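Local coordinates for viral CASP8 and FADD-like apoptosis regulator (PDB 2BBR), which blocks host cell death triggered by death receptors, interfering with caspase-8 recruitment and activation at the death-inducing signaling complex, and also suppresses host NF-kappa-B activation, at residues L139-A142 with L143-V146; L164-L167 with D168-Q171. One frame throughout, in Å; residues are numbered along the deposited sequence.

Interaction 1 of 2, residues L139-A142 with L143-V146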
loop_
_atom_site.group_PDB
_atom_site.type_symbol
_atom_site.label_atom_id
_atom_site.label_comp_id
_atom_site.label_asym_id
_atom_site.label_seq_id
_atom_site.Cartn_x
_atom_site.Cartn_y
_atom_site.Cartn_z
ATOM N N LEU A 139 -9.473 6.195 0.086
ATOM C CA LEU A 139 -10.776 5.537 0.045
ATOM C C LEU A 139 -10.664 4.217 0.823
ATOM O O LEU A 139 -11.548 3.872 1.610
ATOM C CB LEU A 139 -11.189 5.250 -1.402
ATOM C CG LEU A 139 -12.399 4.332 -1.608
ATOM C CD1 LEU A 139 -13.626 4.923 -0.930
ATOM C CD2 LEU A 139 -12.648 4.140 -3.099
ATOM N N VAL A 140 -9.575 3.483 0.609
ATOM C CA VAL A 140 -9.376 2.221 1.317
ATOM C C VAL A 140 -9.339 2.452 2.828
ATOM O O VAL A 140 -10.005 1.745 3.584
ATOM C CB VAL A 140 -8.077 1.515 0.858
ATOM C CG1 VAL A 140 -7.826 0.268 1.708
ATOM C CG2 VAL A 140 -8.187 1.141 -0.613
ATOM N N LEU A 141 -8.582 3.447 3.273
ATOM C CA LEU A 141 -8.515 3.718 4.703
ATOM C C LEU A 141 -9.882 4.114 5.254
ATOM O O LEU A 141 -10.242 3.715 6.363
ATOM C CB LEU A 141 -7.482 4.811 4.998
ATOM C CG LEU A 141 -6.020 4.408 4.767
ATOM C CD1 LEU A 141 -5.118 5.593 5.080
ATOM C CD2 LEU A 141 -5.651 3.220 5.644
ATOM N N ALA A 142 -10.641 4.894 4.492
ATOM C CA ALA A 142 -11.969 5.304 4.939
ATOM C C ALA A 142 -12.861 4.076 5.133
ATOM O O ALA A 142 -13.604 3.985 6.113
ATOM C CB ALA A 142 -12.591 6.262 3.934
ATOM N N LEU A 143 -12.791 3.135 4.197
ATOM C CA LEU A 143 -13.580 1.911 4.302
ATOM C C LEU A 143 -13.108 1.082 5.494
ATOM O O LEU A 143 -13.921 0.499 6.211
ATOM C CB LEU A 143 -13.462 1.089 3.014
ATOM C CG LEU A 143 -14.139 1.681 1.772
ATOM C CD1 LEU A 143 -13.637 0.969 0.527
ATOM C CD2 LEU A 143 -15.650 1.573 1.890
ATOM N N GLU A 144 -11.796 1.031 5.707
ATOM C CA GLU A 144 -11.236 0.287 6.832
ATOM C C GLU A 144 -11.702 0.880 8.152
ATOM O O GLU A 144 -12.041 0.160 9.090
ATOM C CB GLU A 144 -9.708 0.372 6.836
ATOM C CG GLU A 144 -8.965 -0.588 5.945
ATOM C CD GLU A 144 -7.461 -0.453 6.120
ATOM O OE1 GLU A 144 -7.006 -0.321 7.280
ATOM O OE2 GLU A 144 -6.743 -0.480 5.103
ATOM N N ASN A 145 -11.704 2.205 8.221
ATOM C CA ASN A 145 -12.059 2.887 9.451
ATOM C C ASN A 145 -13.481 2.691 9.944
ATOM O O ASN A 145 -13.749 2.900 11.130
ATOM C CB ASN A 145 -11.701 4.375 9.343
ATOM C CG ASN A 145 -10.199 4.600 9.288
ATOM O OD1 ASN A 145 -9.423 3.731 9.689
ATOM N ND2 ASN A 145 -9.782 5.768 8.808
ATOM N N VAL A 146 -14.386 2.285 9.058
ATOM C CA VAL A 146 -15.763 2.019 9.467
ATOM C C VAL A 146 -16.036 0.514 9.457
ATOM O O VAL A 146 -17.171 0.077 9.655
ATOM C CB VAL A 146 -16.799 2.740 8.566
ATOM C CG1 VAL A 146 -16.607 4.246 8.659
ATOM C CG2 VAL A 146 -16.680 2.266 7.132
#

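Interaction 2 of 2, residues L164-L167 with D168-Q171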
loop_
_atom_site.group_PDB
_atom_site.type_symbol
_atom_site.label_atom_id
_atom_site.label_comp_id
_atom_site.label_asym_id
_atom_site.label_seq_id
_atom_site.Cartn_x
_atom_site.Cartn_y
_atom_site.Cartn_z
ATOM N N LEU A 164 -18.164 -1.483 -11.266
ATOM C CA LEU A 164 -17.478 -0.571 -12.174
ATOM C C LEU A 164 -17.136 -1.282 -13.485
ATOM O O LEU A 164 -16.720 -0.650 -14.460
ATOM C CB LEU A 164 -16.191 -0.071 -11.507
ATOM C CG LEU A 164 -15.313 0.931 -12.253
ATOM C CD1 LEU A 164 -16.076 2.233 -12.450
ATOM C CD2 LEU A 164 -14.031 1.171 -11.459
ATOM N N ARG A 165 -17.321 -2.599 -13.484
ATOM C CA ARG A 165 -17.031 -3.469 -14.618
ATOM C C ARG A 165 -15.543 -3.754 -14.786
ATOM O O ARG A 165 -15.111 -4.252 -15.824
ATOM C CB ARG A 165 -17.631 -2.914 -15.917
ATOM C CG ARG A 165 -19.147 -3.052 -15.959
ATOM C CD ARG A 165 -19.718 -2.806 -17.347
ATOM N NE ARG A 165 -20.403 -1.520 -17.445
ATOM C CZ ARG A 165 -19.801 -0.339 -17.362
ATOM N NH1 ARG A 165 -18.489 -0.267 -17.178
ATOM N NH2 ARG A 165 -20.512 0.775 -17.463
ATOM N N ARG A 166 -14.760 -3.440 -13.755
ATOM C CA ARG A 166 -13.332 -3.727 -13.780
ATOM C C ARG A 166 -13.167 -5.106 -13.147
ATOM O O ARG A 166 -12.647 -5.256 -12.034
ATOM C CB ARG A 166 -12.532 -2.676 -13.001
ATOM C CG ARG A 166 -12.377 -1.344 -13.734
ATOM C CD ARG A 166 -11.708 -1.533 -15.093
ATOM N NE ARG A 166 -10.355 -2.072 -14.990
ATOM C CZ ARG A 166 -9.263 -1.336 -14.811
ATOM N NH1 ARG A 166 -9.360 -0.017 -14.715
ATOM N NH2 ARG A 166 -8.074 -1.921 -14.729
ATOM N N LEU A 167 -13.638 -6.116 -13.871
ATOM C CA LEU A 167 -13.574 -7.491 -13.404
ATOM C C LEU A 167 -12.141 -7.965 -13.196
ATOM O O LEU A 167 -11.899 -8.896 -12.426
ATOM C CB LEU A 167 -14.311 -8.413 -14.383
ATOM C CG LEU A 167 -15.843 -8.379 -14.308
ATOM C CD1 LEU A 167 -16.361 -6.963 -14.494
ATOM C CD2 LEU A 167 -16.418 -9.301 -15.368
ATOM N N ASP A 168 -11.192 -7.327 -13.870
ATOM C CA ASP A 168 -9.789 -7.688 -13.725
ATOM C C ASP A 168 -9.300 -7.318 -12.324
ATOM O O ASP A 168 -8.624 -8.112 -11.662
ATOM C CB ASP A 168 -8.945 -6.981 -14.796
ATOM C CG ASP A 168 -9.072 -5.464 -14.751
ATOM O OD1 ASP A 168 -10.210 -4.954 -14.643
ATOM O OD2 ASP A 168 -8.027 -4.786 -14.840
ATOM N N LEU A 169 -9.651 -6.119 -11.869
ATOM C CA LEU A 169 -9.247 -5.661 -10.544
ATOM C C LEU A 169 -10.039 -6.416 -9.480
ATOM O O LEU A 169 -9.506 -6.764 -8.429
ATOM C CB LEU A 169 -9.464 -4.152 -10.421
ATOM C CG LEU A 169 -8.677 -3.317 -11.436
ATOM C CD1 LEU A 169 -8.996 -1.843 -11.243
ATOM C CD2 LEU A 169 -7.186 -3.568 -11.286
ATOM N N CYS A 170 -11.315 -6.663 -9.753
ATOM C CA CYS A 170 -12.155 -7.418 -8.833
ATOM C C CYS A 170 -11.505 -8.777 -8.584
ATOM O O CYS A 170 -11.366 -9.214 -7.442
ATOM C CB CYS A 170 -13.547 -7.631 -9.433
ATOM S SG CYS A 170 -14.630 -8.733 -8.486
ATOM N N GLN A 171 -11.101 -9.439 -9.663
ATOM C CA GLN A 171 -10.478 -10.748 -9.557
ATOM C C GLN A 171 -9.211 -10.725 -8.707
ATOM O O GLN A 171 -8.968 -11.652 -7.937
ATOM C CB GLN A 171 -10.166 -11.305 -10.945
ATOM C CG GLN A 171 -9.567 -12.700 -10.921
ATOM C CD GLN A 171 -9.358 -13.260 -12.309
ATOM O OE1 GLN A 171 -8.244 -13.623 -12.683
ATOM N NE2 GLN A 171 -10.433 -13.331 -13.084
#

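Interaction 1 of 2, residues L139-A142 with L143-V146
L139 and L143 sit one turn apart on the same helix, and their side chains cross at an angle, the branch carbon CG of L139 lying 4.2 Å from the CD1 methyl of L143. The two leave the backbone differently: CG of L139 lies anti to its own backbone N (chi1 169°), whereas CG of L143 lies beside its backbone N and settles 3.4 Å from the L139 carbonyl O. Branched, wholly apolar leucine suits both places, since L139 packs on L115 and A119 of helix 109-122 and L143 shares A119. This is the last part of helix 136-145 in the second death effector domain, a helical bundle of the death-fold superfamily. V140 and L141 both touch F30 of helix 22-31, so this face packs against the first domain, and V140 also meets M100 of helix 95-104. E144 crosses V140 and L141 with its chain extended beyond CG; its OE2 comes 3.6 Å from V140 CG1 and 3.9 Å from L141 CD2. Both methyls lie against OE2, roughly at right angles to each other, and OE2 also forms a salt bridge with R97 NH1 and a hydrogen bond with Y96 OH. Glutamate is long enough to pass the aliphatic pair and reach both. Beneath the side chains run regular i to i+4 bonds: L143 N to L139 O at 3.0 Å, E144 N to V140 O at 2.9 Å and N145 N to L141 O at 2.8 Å. The next, V146 N to A142 O, stretches to a weak 3.5 Å as the helix gives way to a turn.

Interaction 2 of 2, residues L164-L167 with D168-Q171
R166 meets D168 side-on, its guanidinium giving one N-H to each carboxylate oxygen: NE to OD1 of D168 and NH2 to OD2 of D168, both at 2.9 Å. Each oxygen uses its syn lone pair, and the two planes are only 12° apart, nearly flat. NH1 of R166 forms a salt bridge with E111 and a hydrogen bond to the carbonyl O of E106. Over one guanidinium face sits CD1 of L169, 3.6 Å from R166 CZ, an aliphatic cover for a planar cation. The arginine chain folds back at chi2 and chi3 (-58° and -62°), which brings its head round to the helix that it precedes. R166 occupies the N-cap of helix 167-187, and its carbonyl O accepts C170 N at 3.0 Å; just before it, R165 closes helix 155-163 in a Schellman motif. L169 in turn packs on L161 of that helix and on L107, while C170, small enough for a buried place, rests on A158. The arginine's positive charge is shared between two carboxylates, and the bonds on NE, NH1 and NH2 limit rotation of the group; D168's negative charge in the first turn would probably interact favourably with the helix N-terminus.

How the interactions relate
Both interactions are local contacts within the second death effector domain, one near the C-terminal end of helix 136-145, the other at the start of helix 167-187. They do not touch: their centres lie 19 Å apart, their nearest atoms about 9 Å. Interaction 1 is the more buried, and mostly aliphatic; its charged residue reaches helix 95-104. Interaction 2 has more exposed residues and relies on a salt bridge within the contact, with buried L169 and C170 on its inner side. Helix 109-122 is common to both: L139 and L143 pack on its apolar residues, whereas R166 pairs with its E111. Interaction 1 also faces the first domain, through F30.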